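Local coordinates for protein imidazoleglycerol-phosphate dehydratase (Pyrococcus furiosus, PDB 5DNL) that catalyses the manganese-dependent dehydration of imidazoleglycerol phosphate to imidazoleacetol phosphate, the sixth step of histidine biosynthesis, at residues A[15-20]-A[39-44]; A[103-108]-A[134-139]. All blocks are in the same frame, centred on the assembly; numbering follows the deposited sequence.

Contact 1 of 2, residues A[15-20]-A[39-44]; sequences GKKGEI and GKDMRI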
ATOM      1  N   GLY A  15      58.678  -6.916  -8.343  1.00 30.49           N
ATOM      2  CA  GLY A  15      59.878  -7.644  -7.929  1.00 38.41           C
ATOM      3  C   GLY A  15      61.061  -6.778  -7.532  1.00 39.83           C
ATOM      4  O   GLY A  15      62.095  -7.309  -7.141  1.00 49.99           O
ATOM      5  N   LYS A  16      60.922  -5.457  -7.631  1.00 30.93           N
ATOM      6  CA  LYS A  16      61.954  -4.522  -7.210  1.00 42.85           C
ATOM      7  C   LYS A  16      61.546  -3.923  -5.878  1.00 33.86           C
ATOM      8  O   LYS A  16      60.417  -3.461  -5.702  1.00 30.61           O
ATOM      9  CB  LYS A  16      62.159  -3.419  -8.255  1.00 49.89           C
ATOM     10  CG  LYS A  16      62.716  -3.908  -9.587  1.00 94.07           C
ATOM     11  CD  LYS A  16      64.180  -4.320  -9.481  1.00 93.18           C
ATOM     12  CE  LYS A  16      64.707  -4.893 -10.788  1.00 96.24           C
ATOM     13  NZ  LYS A  16      64.131  -6.229 -11.109  1.00 71.09           N
ATOM     14  N   LYS A  17      62.460  -3.968  -4.918  1.00 32.93           N
ATOM     15  CA  LYS A  17      62.257  -3.301  -3.648  1.00 35.60           C
ATOM     16  C   LYS A  17      62.299  -1.818  -3.938  1.00 42.39           C
ATOM     17  O   LYS A  17      63.140  -1.343  -4.701  1.00 38.17           O
ATOM     18  CB  LYS A  17      63.322  -3.708  -2.623  1.00 44.05           C
ATOM     19  CG  LYS A  17      63.153  -5.140  -2.149  1.00 71.90           C
ATOM     20  CD  LYS A  17      64.309  -5.625  -1.295  1.00 84.07           C
ATOM     21  CE  LYS A  17      64.089  -7.074  -0.891  1.00 71.12           C
ATOM     22  NZ  LYS A  17      65.164  -7.585   0.000  1.00 99.64           N
ATOM     23  N   GLY A  18      61.348  -1.094  -3.377  1.00 41.41           N
ATOM     24  CA  GLY A  18      61.233   0.315  -3.671  1.00 37.61           C
ATOM     25  C   GLY A  18      60.021   0.900  -3.007  1.00 35.97           C
ATOM     26  O   GLY A  18      59.301   0.213  -2.281  1.00 35.19           O
ATOM     27  N   GLU A  19      59.826   2.185  -3.247  1.00 29.43           N
ATOM     28  CA  GLU A  19      58.743   2.930  -2.633  1.00 35.00           C
ATOM     29  C   GLU A  19      57.468   2.804  -3.475  1.00 20.64           C
ATOM     30  O   GLU A  19      57.518   2.565  -4.678  1.00 22.92           O
ATOM     31  CB  GLU A  19      59.138   4.403  -2.479  1.00 40.15           C
ATOM     32  CG  GLU A  19      59.232   5.200  -3.784  1.00 83.09           C
ATOM     33  CD  GLU A  19      59.831   6.587  -3.612  1.00200.00           C
ATOM     34  OE1 GLU A  19      60.144   7.000  -2.470  1.00 73.30           O
ATOM     35  OE2 GLU A  19      59.970   7.280  -4.640  1.00 38.36           O
ATOM     36  N   ILE A  20      56.338   2.968  -2.802  1.00 23.59           N
ATOM     37  CA  ILE A  20      55.054   3.209  -3.459  1.00 19.72           C
ATOM     38  C   ILE A  20      54.688   4.648  -3.138  1.00 20.63           C
ATOM     39  O   ILE A  20      54.290   4.958  -2.016  1.00 20.64           O
ATOM     40  CB  ILE A  20      53.975   2.233  -2.973  1.00 22.09           C
ATOM     41  CG1 ILE A  20      54.384   0.805  -3.352  1.00 21.89           C
ATOM     42  CG2 ILE A  20      52.611   2.622  -3.553  1.00 22.66           C
ATOM     43  CD1 ILE A  20      53.438  -0.269  -2.858  1.00 31.06           C
ATOM     44  N   GLY A  39      52.256 -10.671  -2.143  1.00 17.32           N
ATOM     45  CA  GLY A  39      53.498 -11.319  -1.729  1.00 18.04           C
ATOM     46  C   GLY A  39      54.680 -10.938  -2.585  1.00 25.04           C
ATOM     47  O   GLY A  39      55.621 -11.716  -2.704  1.00 23.21           O
ATOM     48  N   LYS A  40      54.644  -9.748  -3.170  1.00 21.10           N
ATOM     49  CA  LYS A  40      55.706  -9.276  -4.049  1.00 21.78           C
ATOM     50  C   LYS A  40      56.093  -7.857  -3.696  1.00 22.46           C
ATOM     51  O   LYS A  40      55.246  -7.038  -3.347  1.00 24.95           O
ATOM     52  CB  LYS A  40      55.272  -9.391  -5.515  1.00 22.98           C
ATOM     53  CG  LYS A  40      55.248 -10.833  -5.973  1.00 27.80           C
ATOM     54  CD  LYS A  40      54.946 -11.009  -7.447  1.00 42.05           C
ATOM     55  CE  LYS A  40      55.181 -12.458  -7.860  1.00 49.92           C
ATOM     56  NZ  LYS A  40      54.401 -12.855  -9.068  1.00 40.77           N
ATOM     57  N   ASP A  41      57.397  -7.584  -3.751  1.00 24.02           N
ATOM     58  CA  ASP A  41      57.912  -6.233  -3.699  1.00 22.73           C
ATOM     59  C   ASP A  41      57.535  -5.542  -4.998  1.00 20.89           C
ATOM     60  O   ASP A  41      57.521  -6.168  -6.068  1.00 25.33           O
ATOM     61  CB  ASP A  41      59.449  -6.227  -3.579  1.00 28.95           C
ATOM     62  CG  ASP A  41      59.944  -6.714  -2.227  1.00 35.17           C
ATOM     63  OD1 ASP A  41      59.476  -6.199  -1.189  1.00 42.93           O
ATOM     64  OD2 ASP A  41      60.824  -7.599  -2.209  1.00 41.23           O
ATOM     65  N   MET A  42      57.217  -4.258  -4.912  1.00 26.64           N
ATOM     66  CA  MET A  42      57.113  -3.457  -6.118  1.00 24.81           C
ATOM     67  C   MET A  42      57.443  -1.993  -5.876  1.00 23.44           C
ATOM     68  O   MET A  42      57.313  -1.472  -4.768  1.00 28.44           O
ATOM     69  CB  MET A  42      55.740  -3.626  -6.796  1.00 39.13           C
ATOM     70  CG  MET A  42      54.539  -3.348  -5.923  1.00 32.58           C
ATOM     71  SD  MET A  42      52.977  -3.733  -6.786  1.00 25.66           S
ATOM     72  CE  MET A  42      52.873  -5.511  -6.710  1.00 24.53           C
ATOM     73  N   ARG A  43      57.898  -1.354  -6.947  1.00 20.90           N
ATOM     74  CA  ARG A  43      58.185   0.055  -6.951  1.00 21.70           C
ATOM     75  C   ARG A  43      57.124   0.700  -7.812  1.00 20.59           C
ATOM     76  O   ARG A  43      56.914   0.276  -8.924  1.00 21.31           O
ATOM     77  CB  ARG A  43      59.564   0.310  -7.558  1.00 26.01           C
ATOM     78  CG  ARG A  43      59.927   1.788  -7.670  1.00 36.97           C
ATOM     79  CD  ARG A  43      61.397   1.966  -8.018  1.00 81.31           C
ATOM     80  NE  ARG A  43      61.745   3.376  -8.203  1.00167.86           N
ATOM     81  CZ  ARG A  43      61.546   4.092  -9.315  1.00111.50           C
ATOM     82  NH1 ARG A  43      60.990   3.560 -10.406  1.00 54.36           N
ATOM     83  NH2 ARG A  43      61.914   5.371  -9.336  1.00134.64           N
ATOM     84  N   ILE A  44      56.439   1.701  -7.269  1.00 19.06           N
ATOM     85  CA  ILE A  44      55.403   2.413  -8.005  1.00 20.91           C
ATOM     86  C   ILE A  44      55.620   3.898  -7.798  1.00 19.17           C
ATOM     87  O   ILE A  44      55.708   4.366  -6.667  1.00 21.05           O
ATOM     88  CB  ILE A  44      53.978   2.001  -7.544  1.00 19.68           C
ATOM     89  CG1 ILE A  44      53.749   0.502  -7.748  1.00 19.83           C
ATOM     90  CG2 ILE A  44      52.929   2.817  -8.307  1.00 22.75           C
ATOM     91  CD1 ILE A  44      52.405  -0.005  -7.257  1.00 24.10           C
TER

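Contact 2 of 2, residues A[103-108]-A[134-139]; sequences VDVNIK and IHIKQL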
ATOM      1  N   VAL A 103      31.969  -4.417  -9.313  1.00 13.16           N
ATOM      2  CA  VAL A 103      32.264  -3.976  -7.954  1.00 13.67           C
ATOM      3  C   VAL A 103      30.952  -3.617  -7.289  1.00 13.13           C
ATOM      4  O   VAL A 103      30.281  -2.677  -7.715  1.00 16.55           O
ATOM      5  CB  VAL A 103      33.233  -2.782  -7.965  1.00 14.70           C
ATOM      6  CG1 VAL A 103      33.497  -2.257  -6.555  1.00 19.15           C
ATOM      7  CG2 VAL A 103      34.541  -3.145  -8.677  1.00 14.87           C
ATOM      8  N   ASP A 104      30.579  -4.391  -6.274  1.00 12.48           N
ATOM      9  CA  ASP A 104      29.313  -4.262  -5.563  1.00 14.11           C
ATOM     10  C   ASP A 104      29.642  -4.064  -4.082  1.00 13.82           C
ATOM     11  O   ASP A 104      29.839  -5.044  -3.339  1.00 15.24           O
ATOM     12  CB  ASP A 104      28.475  -5.519  -5.795  1.00 18.42           C
ATOM     13  CG  ASP A 104      27.104  -5.452  -5.135  1.00 25.94           C
ATOM     14  OD1 ASP A 104      26.677  -4.362  -4.730  1.00 29.97           O
ATOM     15  OD2 ASP A 104      26.476  -6.521  -5.012  1.00 42.69           O
ATOM     16  N   VAL A 105      29.702  -2.797  -3.685  1.00 14.32           N
ATOM     17  CA  VAL A 105      29.918  -2.398  -2.299  1.00 15.36           C
ATOM     18  C   VAL A 105      28.781  -1.511  -1.822  1.00 16.38           C
ATOM     19  O   VAL A 105      27.977  -0.997  -2.632  1.00 16.91           O
ATOM     20  CB  VAL A 105      31.289  -1.697  -2.110  1.00 15.95           C
ATOM     21  CG1 VAL A 105      32.409  -2.633  -2.503  1.00 15.52           C
ATOM     22  CG2 VAL A 105      31.402  -0.409  -2.915  1.00 18.81           C
ATOM     23  N   ASN A 106      28.713  -1.343  -0.510  1.00 15.00           N
ATOM     24  CA  ASN A 106      27.639  -0.589   0.129  1.00 16.02           C
ATOM     25  C   ASN A 106      28.232   0.099   1.337  1.00 14.74           C
ATOM     26  O   ASN A 106      28.305  -0.471   2.429  1.00 16.64           O
ATOM     27  CB  ASN A 106      26.471  -1.500   0.523  1.00 16.15           C
ATOM     28  CG  ASN A 106      25.286  -0.724   1.077  1.00 26.94           C
ATOM     29  OD1 ASN A 106      25.291   0.497   1.122  1.00 35.71           O
ATOM     30  ND2 ASN A 106      24.256  -1.448   1.491  1.00 44.26           N
ATOM     31  N   ILE A 107      28.739   1.298   1.097  1.00 16.07           N
ATOM     32  CA  ILE A 107      29.392   2.075   2.136  1.00 14.60           C
ATOM     33  C   ILE A 107      28.358   2.888   2.890  1.00 17.09           C
ATOM     34  O   ILE A 107      27.686   3.740   2.286  1.00 19.95           O
ATOM     35  CB  ILE A 107      30.438   3.006   1.527  1.00 15.21           C
ATOM     36  CG1 ILE A 107      31.566   2.202   0.861  1.00 17.93           C
ATOM     37  CG2 ILE A 107      31.005   3.931   2.590  1.00 16.15           C
ATOM     38  CD1 ILE A 107      32.585   3.042   0.129  1.00 22.50           C
ATOM     39  N   LYS A 108      28.226   2.632   4.185  1.00 14.68           N
ATOM     40  CA  LYS A 108      27.285   3.355   5.053  1.00 15.66           C
ATOM     41  C   LYS A 108      27.981   4.553   5.683  1.00 18.10           C
ATOM     42  O   LYS A 108      27.431   5.630   5.702  1.00 18.02           O
ATOM     43  CB  LYS A 108      26.700   2.450   6.125  1.00 18.29           C
ATOM     44  CG  LYS A 108      25.701   3.150   7.053  1.00 25.46           C
ATOM     45  CD  LYS A 108      25.025   2.189   8.014  1.00 41.68           C
ATOM     46  CE  LYS A 108      23.979   2.895   8.867  1.00 37.37           C
ATOM     47  NZ  LYS A 108      23.532   2.037   9.999  1.00109.04           N
ATOM     48  N   ILE A 134      37.094  -9.637 -12.898  1.00 11.87           N
ATOM     49  CA  ILE A 134      37.260  -9.316 -11.469  1.00 10.25           C
ATOM     50  C   ILE A 134      35.922  -8.984 -10.830  1.00 12.96           C
ATOM     51  O   ILE A 134      35.241  -8.062 -11.281  1.00 12.51           O
ATOM     52  CB  ILE A 134      38.213  -8.134 -11.274  1.00 11.66           C
ATOM     53  CG1 ILE A 134      39.565  -8.421 -11.938  1.00 13.35           C
ATOM     54  CG2 ILE A 134      38.392  -7.853  -9.782  1.00 14.08           C
ATOM     55  CD1 ILE A 134      40.589  -7.312 -11.807  1.00 16.33           C
ATOM     56  N   HIS A 135      35.567  -9.738  -9.784  1.00 10.68           N
ATOM     57  CA  HIS A 135      34.405  -9.465  -8.963  1.00 10.77           C
ATOM     58  C   HIS A 135      34.867  -9.003  -7.590  1.00 11.23           C
ATOM     59  O   HIS A 135      35.714  -9.654  -6.960  1.00 12.54           O
ATOM     60  CB  HIS A 135      33.569 -10.715  -8.762  1.00 11.79           C
ATOM     61  CG  HIS A 135      32.786 -11.119  -9.959  1.00 12.05           C
ATOM     62  ND1 HIS A 135      31.458 -10.813 -10.096  1.00 15.46           N
ATOM     63  CD2 HIS A 135      33.132 -11.834 -11.055  1.00 15.25           C
ATOM     64  CE1 HIS A 135      31.022 -11.288 -11.251  1.00 18.00           C
ATOM     65  NE2 HIS A 135      32.008 -11.928 -11.840  1.00 16.70           N
ATOM     66  N   ILE A 136      34.267  -7.916  -7.110  1.00 11.66           N
ATOM     67  CA  ILE A 136      34.423  -7.433  -5.729  0.50 11.00           C
ATOM     68  C   ILE A 136      33.002  -7.435  -5.172  1.00 12.15           C
ATOM     69  O   ILE A 136      32.175  -6.668  -5.659  1.00 13.14           O
ATOM     70  CB  ILE A 136      34.983  -5.993  -5.632  0.50 17.00           C
ATOM     71  CG1 ILE A 136      36.282  -5.794  -6.431  0.50 14.61           C
ATOM     72  CG2 ILE A 136      35.227  -5.623  -4.171  0.50 16.58           C
ATOM     73  CD1 ILE A 136      37.439  -6.654  -5.990  0.50 15.26           C
ATOM     74  N   LYS A 137      32.723  -8.288  -4.189  1.00 10.84           N
ATOM     75  CA  LYS A 137      31.369  -8.433  -3.654  1.00 11.11           C
ATOM     76  C   LYS A 137      31.417  -8.283  -2.158  1.00 11.74           C
ATOM     77  O   LYS A 137      31.901  -9.164  -1.436  1.00 12.18           O
ATOM     78  CB  LYS A 137      30.734  -9.769  -4.048  1.00 15.91           C
ATOM     79  CG  LYS A 137      29.262  -9.838  -3.649  1.00 20.82           C
ATOM     80  CD  LYS A 137      28.599 -11.108  -4.136  1.00 25.50           C
ATOM     81  CE  LYS A 137      27.079 -10.995  -4.060  1.00 30.40           C
ATOM     82  NZ  LYS A 137      26.544 -10.276  -5.255  1.00 39.91           N
ATOM     83  N   GLN A 138      30.910  -7.157  -1.686  1.00 12.35           N
ATOM     84  CA  GLN A 138      30.776  -6.954  -0.259  1.00 11.08           C
ATOM     85  C   GLN A 138      29.727  -7.903   0.321  1.00 13.56           C
ATOM     86  O   GLN A 138      28.587  -7.938  -0.155  1.00 16.69           O
ATOM     87  CB  GLN A 138      30.405  -5.510   0.032  1.00 13.66           C
ATOM     88  CG  GLN A 138      30.225  -5.179   1.499  1.00 12.46           C
ATOM     89  CD  GLN A 138      29.987  -3.713   1.709  1.00 12.50           C
ATOM     90  OE1 GLN A 138      30.491  -2.880   0.970  1.00 13.98           O
ATOM     91  NE2 GLN A 138      29.176  -3.388   2.708  1.00 15.18           N
ATOM     92  N   LEU A 139      30.104  -8.683   1.337  1.00 11.39           N
ATOM     93  CA  LEU A 139      29.186  -9.562   2.056  1.00 13.05           C
ATOM     94  C   LEU A 139      28.631  -8.934   3.326  1.00 13.78           C
ATOM     95  O   LEU A 139      27.491  -9.207   3.693  1.00 16.02           O
ATOM     96  CB  LEU A 139      29.894 -10.869   2.413  1.00 13.84           C
ATOM     97  CG  LEU A 139      30.530 -11.578   1.217  1.00 14.80           C
ATOM     98  CD1 LEU A 139      31.246 -12.831   1.659  1.00 17.02           C
ATOM     99  CD2 LEU A 139      29.500 -11.887   0.135  1.00 18.23           C
TER
HETATM  100  O   HOH W   1      27.525  -8.511  -7.205  1.00 41.50           O

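Contact 1 of 2, residues A[15-20]-A[39-44]
Asp41 lies across Lys17 just ahead of the two parallel strands of a beta-alpha-beta crossover: strand 20-21 leads into helix 25-38, which returns through strand 42-48. Asp41 CB rests 3.6 Å from Lys16 O. CG is anti to its own carbonyl carbon (chi1 -70°), which carries the carboxylate over the aliphatic stem of Lys17. There Asp41 CG lies 3.6 Å from Lys17 CG. At the tip Asp41 OD2 comes within 3.4 Å of Lys17 CG and 3.6 Å of Lys17 CE, while Asp41 OD1 stays farther off, 3.9 Å from Lys17 CG. The extended lysine crosses this group at a slant and carries its ammonium onward, with Lys17 NZ 4.9 Å from Asp41 OD2. The attraction of opposite charges is probably modest, and most of the touching is between the carboxylate oxygen and the lysine methylenes.

The loop 15-20 is tied to 39-44 at both ends. At one, Gly15 N donates to Asp41 O; phi of 88° at Gly15 suits a residue without CB. Gly18 also fits because its CA passes close to Arg43 CB, where a side chain directed at the strand would collide. Arg43 turns its guanidinium to Glu13 of strand 8-14, in a salt bridge through NH1.

At the other end the parallel pair begins. The branched side chains of Ile20 and Ile44 share one face of the sheet, and Ile20 also packs on Leu31 and Thr32 of the crossover helix. Beside them, Ile44 N donates to Glu19 O at 2.9 Å, in the carbonyl plane and nearly straight, with 165° at the hydrogen.

Contact 2 of 2, residues A[103-108]-A[134-139]
Lys137 NZ is gripped by several groups. Within the contact it donates to a water at 2.8 Å, and that water in turn donates to Asp104 OD2. The direct ion pair, Lys137 NZ to Asp104 OD2, is long at 3.8 Å, so the water probably carries much of the link. Leu139 O and Ser140 OG of a neighbouring subunit also bind the ammonium. A bend at the last torsion (chi4 82°) ends an otherwise extended lysine, which lies beside Asp104 on the same face of the sheet.

Beneath these tips run parallel strands 100-104 and 133-140, joined through helix 116-130 as a beta-alpha-beta unit. Asp104 bonds through both of its backbone polar atoms: its N donates to Ile136 O at 2.8 Å, and its O accepts from Gln138 N at 2.9 Å. Val103 and Ile136 occupy the other face, where beta-branched side chains suit an extended backbone; Val103 packs there on Leu119 of the connecting helix.

Beyond Asp104 the regular pairing stops, and the side chain of Gln138 takes it over. With CG anti to the backbone N (chi1 180°) and the chain extended beyond it, the amide reaches Asn106. Gln138 OE1 accepts from Asn106 N at 2.8 Å, the donor standing 54° out of the amide carbonyl plane, while Gln138 NE2 donates to Asn106 O at 3.1 Å. The two bonds fix the amide's rotation, and Gln138 OE1 also lies 3.4 Å from Val105 CB. A glutamine suits this place because one group both gives and accepts. The chemistry implies that a side-chain amide prolongs the strand pairing, while the lysine links strand 133-140, and through the water Asp104, to a neighbouring subunit.

Contacts 1 and 2 hold equivalent elements in two sheets with the same strand order, 1-2-4-3. In each, a strand outermost within this chain lies parallel to the next one after a helical crossover, consistent with the repeated half-structure of this family. Both are surface contacts, on opposite sides of the chain's centre, with centres about 27 Å apart. Contact 1 is mainly a loop laid along a strand, with two backbone bonds, glycines and a carboxylate resting on lysine methylenes, and no other subunit touches its segments. Contact 2 also has two backbone bonds, and adds side-chain amide bonds to backbone atoms and a water-linked, long ion pair; its lysine also bonds a neighbouring copy of the protein.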